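Long-range contact in glutathione S-transferase (Bombyx mori, PDB 4E8H), which probably transfers glutathione to electrophilic substrates, working as a homodimer whose subunits each join a thioredoxin-like domain to a helical one: residues A97-R102 against N157-D162. Sequence-based numbering, arbitrary orientation.
Sequences AIIDQR and NMTVAD
Ile99 meets Thr159 tip to tip, its CD1 lying 3.6 Å from Thr159 CG2, where helix 93-124 packs against the start of helix 160-174. The other branch of Ile99, CG2, stands anti to the backbone N (CG1 at chi1 -62°) and leans on the helix itself: it lies 4.0 Å from Val160 CG2, the two side chains crossing at about a right angle, and 4.2 Å from Ala161 CB. One turn on, Arg102 CB sits 3.8 Å from Ala161 CB, at the closest backbone approach. Beyond CB the arginine bends away: NE bonds to Val153 O, and Phe146 makes a cation-pi contact.

Within 157-162 the polar bonds cap the helix. Thr159 and Asp162 form a capping box at the N terminus of helix 160-174, consistent with the N-capping box known from this helix in the GST family: Thr159 N donates to the anti lone pair of Asp162 OD2, 2.8 Å away and nearly straight (N-H...O 162°), and Thr159 OG1 accepts a weak bond from Ala161 N. Asp162 OD1 takes bonds from Val153 N and Trp188 NE1.

With an alanine at Ile99, both branches would be gone, which would probably leave a gap beside Thr159 CG2, Val160 CG2 and Ala161 CB. The contacts across the interface are mainly van der Waals packing of apolar groups, with Thr159 serving both sides: its methyl packs against Ile99 while its hydroxyl caps the helix.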
loop_
_atom_site.group_PDB
_atom_site.type_symbol
_atom_site.label_atom_id
_atom_site.label_comp_id
_atom_site.label_asym_id
_atom_site.label_seq_id
_atom_site.Cartn_x
_atom_site.Cartn_y
_atom_site.Cartn_z
ATOM N N ALA B 97 -6.497 7.384 9.256
ATOM C CA ALA B 97 -7.067 6.209 8.588
ATOM C C ALA B 97 -7.518 6.487 7.154
ATOM O O ALA B 97 -7.279 5.674 6.258
ATOM C CB ALA B 97 -8.219 5.635 9.403
ATOM N N ILE B 98 -8.176 7.629 6.947
ATOM C CA ILE B 98 -8.615 8.050 5.613
ATOM C C ILE B 98 -7.410 8.231 4.684
ATOM O O ILE B 98 -7.421 7.756 3.546
ATOM C CB ILE B 98 -9.478 9.344 5.664
ATOM C CG1 ILE B 98 -10.732 9.118 6.522
ATOM C CG2 ILE B 98 -9.872 9.795 4.255
ATOM C CD1 ILE B 98 -11.490 10.395 6.886
ATOM N N ILE B 99 -6.373 8.901 5.184
ATOM C CA ILE B 99 -5.131 9.076 4.431
ATOM C C ILE B 99 -4.531 7.716 4.082
ATOM O O ILE B 99 -4.114 7.497 2.943
ATOM C CB ILE B 99 -4.102 9.942 5.195
ATOM C CG1 ILE B 99 -4.659 11.347 5.421
ATOM C CG2 ILE B 99 -2.782 10.031 4.423
ATOM C CD1 ILE B 99 -3.970 12.105 6.522
ATOM N N ASP B 100 -4.510 6.801 5.051
ATOM C CA ASP B 100 -3.956 5.468 4.821
ATOM C C ASP B 100 -4.710 4.687 3.751
ATOM O O ASP B 100 -4.088 3.993 2.944
ATOM C CB ASP B 100 -3.848 4.670 6.125
ATOM C CG ASP B 100 -2.692 5.138 6.995
ATOM O OD1 ASP B 100 -1.716 5.705 6.452
ATOM O OD2 ASP B 100 -2.759 4.945 8.228
ATOM N N GLN B 101 -6.037 4.815 3.734
ATOM C CA GLN B 101 -6.847 4.193 2.686
ATOM C C GLN B 101 -6.524 4.779 1.307
ATOM O O GLN B 101 -6.427 4.035 0.327
ATOM C CB GLN B 101 -8.345 4.295 2.998
ATOM C CG GLN B 101 -9.265 3.736 1.904
ATOM C CD GLN B 101 -9.623 4.771 0.850
ATOM O OE1 GLN B 101 -9.942 5.915 1.172
ATOM N NE2 GLN B 101 -9.577 4.370 -0.418
ATOM N N ARG B 102 -6.360 6.100 1.236
ATOM C CA ARG B 102 -6.028 6.765 -0.024
ATOM C C ARG B 102 -4.642 6.348 -0.525
ATOM O O ARG B 102 -4.443 6.178 -1.729
ATOM C CB ARG B 102 -6.132 8.292 0.096
ATOM C CG ARG B 102 -7.506 8.827 0.535
ATOM C CD ARG B 102 -8.617 8.543 -0.480
ATOM N NE ARG B 102 -9.751 9.450 -0.302
ATOM C CZ ARG B 102 -10.992 9.086 0.017
ATOM N NH1 ARG B 102 -11.309 7.809 0.187
ATOM N NH2 ARG B 102 -11.930 10.015 0.149
ATOM N N ASN B 157 -7.594 19.515 4.125
ATOM C CA ASN B 157 -6.203 19.919 3.949
ATOM C C ASN B 157 -5.422 18.950 3.067
ATOM O O ASN B 157 -5.738 17.759 3.020
ATOM C CB ASN B 157 -5.526 20.062 5.315
ATOM C CG ASN B 157 -6.273 21.010 6.241
ATOM O OD1 ASN B 157 -6.439 22.192 5.938
ATOM N ND2 ASN B 157 -6.727 20.491 7.378
ATOM N N MET B 158 -4.409 19.464 2.369
ATOM C CA MET B 158 -3.526 18.631 1.549
ATOM C C MET B 158 -2.724 17.670 2.430
ATOM O O MET B 158 -2.269 18.044 3.515
ATOM C CB MET B 158 -2.584 19.501 0.706
ATOM C CG MET B 158 -1.818 18.737 -0.378
ATOM S SD MET B 158 -0.603 19.730 -1.274
ATOM C CE MET B 158 0.694 19.896 -0.046
ATOM N N THR B 159 -2.575 16.429 1.967
ATOM C CA THR B 159 -1.826 15.403 2.696
ATOM C C THR B 159 -0.826 14.700 1.774
ATOM O O THR B 159 -0.770 14.994 0.576
ATOM C CB THR B 159 -2.768 14.356 3.355
ATOM O OG1 THR B 159 -3.533 13.684 2.347
ATOM C CG2 THR B 159 -3.711 15.019 4.357
ATOM N N VAL B 160 -0.038 13.781 2.332
ATOM C CA VAL B 160 0.882 12.964 1.531
ATOM C C VAL B 160 0.141 12.185 0.440
ATOM O O VAL B 160 0.709 11.895 -0.616
ATOM C CB VAL B 160 1.741 11.996 2.396
ATOM C CG1 VAL B 160 2.741 12.776 3.242
ATOM C CG2 VAL B 160 0.863 11.099 3.276
ATOM N N ALA B 161 -1.128 11.866 0.701
ATOM C CA ALA B 161 -1.974 11.174 -0.267
ATOM C C ALA B 161 -2.174 11.988 -1.550
ATOM O O ALA B 161 -2.076 11.435 -2.645
ATOM C CB ALA B 161 -3.307 10.795 0.358
ATOM N N ASP B 162 -2.435 13.291 -1.413
ATOM C CA ASP B 162 -2.528 14.196 -2.570
ATOM C C ASP B 162 -1.223 14.256 -3.356
ATOM O O ASP B 162 -1.239 14.285 -4.587
ATOM C CB ASP B 162 -2.894 15.617 -2.137
ATOM C CG ASP B 162 -4.223 15.686 -1.427
ATOM O OD1 ASP B 162 -5.269 15.683 -2.108
ATOM O OD2 ASP B 162 -4.218 15.751 -0.182
#